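Local coordinates for sperm-specific class P protein 34 (Caenorhabditis elegans, PDB 1M1S) that is of unknown function but belongs to the major sperm protein family, whose best-known members assemble into the filaments that drive nematode sperm crawling, at residues S27-T32 with L68-L73; S37-K42 with I84-V89. One frame throughout, in Å; residues are numbered along the deposited sequence.

Interaction 1. Residues S27-T32 with L68-L73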
loop_
_atom_site.group_PDB
_atom_site.type_symbol
_atom_site.label_atom_id
_atom_site.label_comp_id
_atom_site.label_asym_id
_atom_site.label_seq_id
_atom_site.Cartn_x
_atom_site.Cartn_y
_atom_site.Cartn_z
ATOM N N SER A 27 4.647 10.258 6.168
ATOM C CA SER A 27 3.428 10.571 5.408
ATOM C C SER A 27 2.368 9.477 5.573
ATOM O O SER A 27 2.694 8.300 5.577
ATOM C CB SER A 27 3.737 10.724 3.924
ATOM O OG SER A 27 4.091 9.466 3.379
ATOM N N THR A 28 1.102 9.869 5.677
ATOM C CA THR A 28 0.006 8.907 5.838
ATOM C C THR A 28 -0.713 8.826 4.491
ATOM O O THR A 28 -0.740 9.810 3.734
ATOM C CB THR A 28 -1.056 9.345 6.922
ATOM O OG1 THR A 28 -0.415 9.733 8.151
ATOM C CG2 THR A 28 -1.988 8.175 7.237
ATOM N N HIS A 29 -1.205 7.635 4.145
ATOM C CA HIS A 29 -1.928 7.467 2.890
ATOM C C HIS A 29 -3.294 6.825 3.081
ATOM O O HIS A 29 -3.499 6.021 3.978
ATOM C CB HIS A 29 -1.087 6.697 1.867
ATOM C CG HIS A 29 0.250 7.316 1.594
ATOM N ND1 HIS A 29 0.555 7.961 0.415
ATOM C CD2 HIS A 29 1.359 7.411 2.368
ATOM C CE1 HIS A 29 1.787 8.432 0.476
ATOM N NE2 HIS A 29 2.294 8.109 1.652
ATOM N N ASN A 30 -4.228 7.208 2.233
ATOM C CA ASN A 30 -5.578 6.699 2.292
ATOM C C ASN A 30 -5.782 5.722 1.137
ATOM O O ASN A 30 -5.682 6.114 -0.018
ATOM C CB ASN A 30 -6.539 7.893 2.154
ATOM C CG ASN A 30 -8.009 7.519 2.324
ATOM O OD1 ASN A 30 -8.351 6.342 2.515
ATOM N ND2 ASN A 30 -8.893 8.529 2.252
ATOM N N ILE A 31 -6.010 4.446 1.424
ATOM C CA ILE A 31 -6.272 3.496 0.340
ATOM C C ILE A 31 -7.791 3.376 0.304
ATOM O O ILE A 31 -8.391 2.909 1.266
ATOM C CB ILE A 31 -5.622 2.118 0.596
ATOM C CG1 ILE A 31 -4.119 2.288 0.748
ATOM C CG2 ILE A 31 -5.909 1.157 -0.553
ATOM C CD1 ILE A 31 -3.392 1.022 1.112
ATOM N N THR A 32 -8.418 3.887 -0.752
ATOM C CA THR A 32 -9.875 3.824 -0.854
ATOM C C THR A 32 -10.390 2.860 -1.895
ATOM O O THR A 32 -9.829 2.752 -2.981
ATOM C CB THR A 32 -10.507 5.208 -1.053
ATOM O OG1 THR A 32 -9.752 5.963 -2.001
ATOM C CG2 THR A 32 -10.519 5.941 0.242
ATOM N N LEU A 68 -2.441 3.730 5.252
ATOM C CA LEU A 68 -1.130 3.188 5.055
ATOM C C LEU A 68 -0.115 4.118 5.693
ATOM O O LEU A 68 -0.161 5.319 5.466
ATOM C CB LEU A 68 -0.828 3.061 3.533
ATOM C CG LEU A 68 0.449 2.368 3.071
ATOM C CD1 LEU A 68 0.522 0.937 3.618
ATOM C CD2 LEU A 68 0.498 2.366 1.543
ATOM N N ASP A 69 0.760 3.531 6.518
ATOM C CA ASP A 69 1.810 4.251 7.212
ATOM C C ASP A 69 3.209 3.941 6.665
ATOM O O ASP A 69 3.689 2.824 6.873
ATOM C CB ASP A 69 1.738 4.005 8.714
ATOM C CG ASP A 69 0.511 4.544 9.350
ATOM O OD1 ASP A 69 -0.182 5.284 8.595
ATOM O OD2 ASP A 69 0.242 4.279 10.531
ATOM N N ILE A 70 3.811 4.878 5.922
ATOM C CA ILE A 70 5.173 4.773 5.354
ATOM C C ILE A 70 6.038 5.681 6.247
ATOM O O ILE A 70 5.625 6.804 6.506
ATOM C CB ILE A 70 5.182 5.274 3.878
ATOM C CG1 ILE A 70 4.045 4.648 3.138
ATOM C CG2 ILE A 70 6.499 5.073 3.240
ATOM C CD1 ILE A 70 3.797 5.159 1.726
ATOM N N ASN A 71 7.203 5.230 6.715
ATOM C CA ASN A 71 8.003 6.089 7.579
ATOM C C ASN A 71 9.434 6.186 7.074
ATOM O O ASN A 71 10.162 5.190 7.027
ATOM C CB ASN A 71 7.940 5.614 9.028
ATOM C CG ASN A 71 8.620 6.571 9.999
ATOM O OD1 ASN A 71 8.501 7.790 9.862
ATOM N ND2 ASN A 71 9.398 6.021 10.941
ATOM N N ARG A 72 9.834 7.396 6.675
ATOM C CA ARG A 72 11.187 7.631 6.195
ATOM C C ARG A 72 12.134 7.805 7.372
ATOM O O ARG A 72 11.835 8.493 8.361
ATOM C CB ARG A 72 11.255 8.859 5.256
ATOM C CG ARG A 72 12.658 9.311 4.815
ATOM C CD ARG A 72 13.342 8.360 3.812
ATOM N NE ARG A 72 14.762 8.694 3.633
ATOM C CZ ARG A 72 15.559 8.178 2.693
ATOM N NH1 ARG A 72 15.094 7.284 1.818
ATOM N NH2 ARG A 72 16.818 8.596 2.583
ATOM N N LEU A 73 13.246 7.084 7.264
ATOM C CA LEU A 73 14.317 7.066 8.251
ATOM C C LEU A 73 15.566 7.670 7.602
ATOM O O LEU A 73 15.657 7.757 6.373
ATOM C CB LEU A 73 14.604 5.613 8.636
ATOM C CG LEU A 73 13.399 4.838 9.163
ATOM C CD1 LEU A 73 13.523 3.368 8.821
ATOM C CD2 LEU A 73 13.229 5.081 10.659
#

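Interaction 2. Residues S37-K42 with I84-V89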
loop_
_atom_site.group_PDB
_atom_site.type_symbol
_atom_site.label_atom_id
_atom_site.label_comp_id
_atom_site.label_asym_id
_atom_site.label_seq_id
_atom_site.Cartn_x
_atom_site.Cartn_y
_atom_site.Cartn_z
ATOM N N SER A 37 -17.331 -5.092 -3.532
ATOM C CA SER A 37 -16.827 -6.283 -2.881
ATOM C C SER A 37 -15.688 -5.849 -1.993
ATOM O O SER A 37 -15.149 -4.763 -2.156
ATOM C CB SER A 37 -16.301 -7.259 -3.919
ATOM O OG SER A 37 -15.442 -8.192 -3.299
ATOM N N ARG A 38 -15.323 -6.709 -1.055
ATOM C CA ARG A 38 -14.232 -6.407 -0.146
ATOM C C ARG A 38 -12.905 -6.716 -0.831
ATOM O O ARG A 38 -12.832 -7.550 -1.741
ATOM C CB ARG A 38 -14.394 -7.211 1.144
ATOM C CG ARG A 38 -13.649 -6.649 2.363
ATOM C CD ARG A 38 -14.460 -6.924 3.655
ATOM N NE ARG A 38 -13.697 -7.541 4.751
ATOM C CZ ARG A 38 -13.390 -8.833 4.838
ATOM N NH1 ARG A 38 -13.761 -9.688 3.894
ATOM N NH2 ARG A 38 -12.731 -9.271 5.890
ATOM N N LEU A 39 -11.872 -5.987 -0.419
ATOM C CA LEU A 39 -10.532 -6.143 -0.971
ATOM C C LEU A 39 -9.469 -6.480 0.084
ATOM O O LEU A 39 -9.602 -6.156 1.276
ATOM C CB LEU A 39 -10.109 -4.872 -1.726
ATOM C CG LEU A 39 -10.949 -4.319 -2.875
ATOM C CD1 LEU A 39 -10.426 -2.947 -3.235
ATOM C CD2 LEU A 39 -10.927 -5.252 -4.073
ATOM N N ALA A 40 -8.422 -7.149 -0.384
ATOM C CA ALA A 40 -7.296 -7.532 0.438
ATOM C C ALA A 40 -6.139 -6.841 -0.239
ATOM O O ALA A 40 -6.109 -6.757 -1.452
ATOM C CB ALA A 40 -7.106 -9.037 0.400
ATOM N N PHE A 41 -5.227 -6.265 0.518
ATOM C CA PHE A 41 -4.107 -5.630 -0.138
ATOM C C PHE A 41 -2.774 -6.119 0.403
ATOM O O PHE A 41 -2.661 -6.455 1.588
ATOM C CB PHE A 41 -4.240 -4.094 -0.149
ATOM C CG PHE A 41 -4.069 -3.428 1.195
ATOM C CD1 PHE A 41 -2.802 -3.066 1.656
ATOM C CD2 PHE A 41 -5.173 -3.099 1.971
ATOM C CE1 PHE A 41 -2.636 -2.376 2.869
ATOM C CE2 PHE A 41 -5.021 -2.405 3.193
ATOM C CZ PHE A 41 -3.746 -2.046 3.642
ATOM N N LYS A 42 -1.789 -6.176 -0.493
ATOM C CA LYS A 42 -0.430 -6.600 -0.187
ATOM C C LYS A 42 0.496 -5.448 -0.526
ATOM O O LYS A 42 0.409 -4.909 -1.619
ATOM C CB LYS A 42 -0.056 -7.790 -1.057
ATOM C CG LYS A 42 1.388 -8.222 -0.899
ATOM C CD LYS A 42 1.672 -9.450 -1.697
ATOM C CE LYS A 42 3.109 -9.838 -1.533
ATOM N NZ LYS A 42 3.459 -11.096 -2.256
ATOM N N ILE A 84 1.280 -1.745 -4.308
ATOM C CA ILE A 84 0.145 -2.296 -3.586
ATOM C C ILE A 84 -0.619 -3.187 -4.537
ATOM O O ILE A 84 -1.023 -2.745 -5.608
ATOM C CB ILE A 84 -0.798 -1.200 -3.040
ATOM C CG1 ILE A 84 -0.019 -0.232 -2.174
ATOM C CG2 ILE A 84 -1.902 -1.817 -2.175
ATOM C CD1 ILE A 84 -0.721 1.034 -2.027
ATOM N N GLN A 85 -0.711 -4.465 -4.188
ATOM C CA GLN A 85 -1.467 -5.430 -4.989
ATOM C C GLN A 85 -2.786 -5.612 -4.262
ATOM O O GLN A 85 -2.824 -5.469 -3.037
ATOM C CB GLN A 85 -0.757 -6.784 -5.056
ATOM C CG GLN A 85 0.629 -6.766 -5.708
ATOM C CD GLN A 85 1.119 -8.159 -6.077
ATOM O OE1 GLN A 85 0.808 -9.136 -5.393
ATOM N NE2 GLN A 85 1.865 -8.260 -7.185
ATOM N N TYR A 86 -3.867 -5.869 -4.996
ATOM C CA TYR A 86 -5.175 -6.094 -4.359
ATOM C C TYR A 86 -5.893 -7.296 -4.922
ATOM O O TYR A 86 -5.475 -7.866 -5.919
ATOM C CB TYR A 86 -6.097 -4.863 -4.410
ATOM C CG TYR A 86 -6.337 -4.303 -5.781
ATOM C CD1 TYR A 86 -7.390 -4.767 -6.597
ATOM C CD2 TYR A 86 -5.496 -3.315 -6.281
ATOM C CE1 TYR A 86 -7.574 -4.246 -7.891
ATOM C CE2 TYR A 86 -5.674 -2.791 -7.543
ATOM C CZ TYR A 86 -6.698 -3.259 -8.343
ATOM O OH TYR A 86 -6.774 -2.761 -9.611
ATOM N N ALA A 87 -6.997 -7.661 -4.296
ATOM C CA ALA A 87 -7.754 -8.802 -4.754
ATOM C C ALA A 87 -9.116 -8.672 -4.140
ATOM O O ALA A 87 -9.225 -8.110 -3.069
ATOM C CB ALA A 87 -7.099 -10.066 -4.247
ATOM N N GLU A 88 -10.147 -9.188 -4.800
ATOM C CA GLU A 88 -11.504 -9.149 -4.261
ATOM C C GLU A 88 -11.673 -10.310 -3.322
ATOM O O GLU A 88 -11.152 -11.390 -3.581
ATOM C CB GLU A 88 -12.503 -9.264 -5.376
ATOM C CG GLU A 88 -12.647 -7.987 -6.111
ATOM C CD GLU A 88 -13.036 -8.211 -7.547
ATOM O OE1 GLU A 88 -13.719 -9.226 -7.818
ATOM O OE2 GLU A 88 -12.640 -7.385 -8.405
ATOM N N VAL A 89 -12.368 -10.097 -2.214
ATOM C CA VAL A 89 -12.549 -11.169 -1.249
ATOM C C VAL A 89 -13.967 -11.252 -0.671
ATOM O O VAL A 89 -14.633 -10.213 -0.473
ATOM C CB VAL A 89 -11.520 -11.043 -0.070
ATOM C CG1 VAL A 89 -10.092 -11.204 -0.575
ATOM C CG2 VAL A 89 -11.678 -9.724 0.657
#

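Interaction 1. Residues S27-T32 with L68-L73
His29 and Leu68 are joined by two backbone hydrogen bonds in an antiparallel ladder that also sets Thr28 beside Asp69 and Ser27 beside Ile70, the short strand axes running at 153° to each other. His29 N gives its hydrogen to Leu68 O at 2.9 Å, and Leu68 N returns one to His29 O. Further along, the strands splay: the CA atoms of Ser27 and Ile70 stand 6.1 Å apart, and the buried Ile70 N has no hydrogen-bonding partner in the model.

The imidazole of His29 and the hydroxyl of Ser27 form a polar patch beside Leu68, Ile70 and Ile31. His29 CG lies anti to the carbonyl carbon (chi1 -56°), which carries the ring along the strand toward Ser27, where NE2 and Ser27 OG share a hydrogen bond of 2.8 Å. ND1 bonds to Pro15 O, and Ser27 OG also bonds to Tyr20 OH, so the ring is pinned through both nitrogens and its rotation is fixed. Ile70 crosses it at about a right angle and brings CD1 obliquely to the NE2–CD2 side, 3.3 Å from His29 NE2, a tight fit. Leu68 CB sits 4.0 Å from His29 CB, and the CD2 branch of Leu68 reaches Ile31 CD1 at 4.1 Å. From here Leu68 and Ile70 pack on Val53 and on strand 79-89, as in the immunoglobulin-like sandwich of the family.

On the other face Thr28 and Asp69 lie side by side. Thr28 turns its methyl CG2 to Asp69 OD1 at 3.7 Å, while Asp69 OD2 forms a salt bridge with Lys67. Because ND1 faces a carbonyl oxygen, it probably carries a hydrogen, and the histidine can sit against isoleucine and leucine with both its nitrogens satisfied.

Interaction 2. Residues S37-K42 with I84-V89
Lys42 and Gln85 exchange two nearly straight backbone hydrogen bonds, Lys42 N to Gln85 O and Gln85 N to Lys42 O, both 2.8 Å. The antiparallel ladder continues through Phe41 opposite Tyr86, Ala40 opposite Ala87 and Leu39 opposite Glu88. At the Ala40 pair the two bonds are unequal: Ala40 N meets Ala87 O at 3.0 Å, whereas the return bond from Ala87 N to Ala40 O is weak and bent. Ala40 O is also approached by Tyr86 CA, in a CA-H...O contact of 3.1 Å.

Arg38 can be traced outward against Val89. Its CB rests 3.4 Å from Val89 O and also touches the CG2 methyl; CG then passes 4.0 Å from that same Val89 CG2. The chain bends at chi2 (146°) and chi3 (130°), so that CD and NE stand further off before NH1 comes back to within 3.8 Å of Val89 CG2. NH2 bonds to Glu93 O, and the guanidinium makes a cation-pi contact with Phe59.

In the immunoglobulin-like sandwich of the MSP domain these are neighbouring strands of a sheet, and side chains alternate between its two faces. Ala40, Lys42 and Val89 share a face with Arg38 and with Phe59 of the adjoining strand 51-60; Pro99 and Phe100 of the short helix 98-101 pack on it, and there Ala40 CB meets Val89 CG1.

Leu39, Phe41 and Tyr86 take the opposite face. Phe41 lies side by side with Ile84, Phe41 CB 3.8 Å from Ile84 CG2, and that methyl stands oblique to the ring. Leu39 sends CD2 alongside Glu88 CG, and Tyr86 packs on Ile11 of strand 11-20.

Overall arrangement
From the N terminus the chain passes through 27-32, turns into the next strand and runs through 37-42 before either contact is made. When it reaches 68-73, interaction 1 closes a loop of 35 residues; interaction 2 closes one of 41 when 84-89 arrives. The segments alternate, so the two loops cross. Interaction 1 ties strand 25-33 to strand 65-72 and interaction 2 ties strand 38-45 to strand 79-89, their centres about 17 Å apart on opposite sides of the chain's centre. They meet in the interior, where Ile31 packs on Phe41 and Ile84, and Leu68 on Ile84, joining both strand pairs through one hydrophobic core.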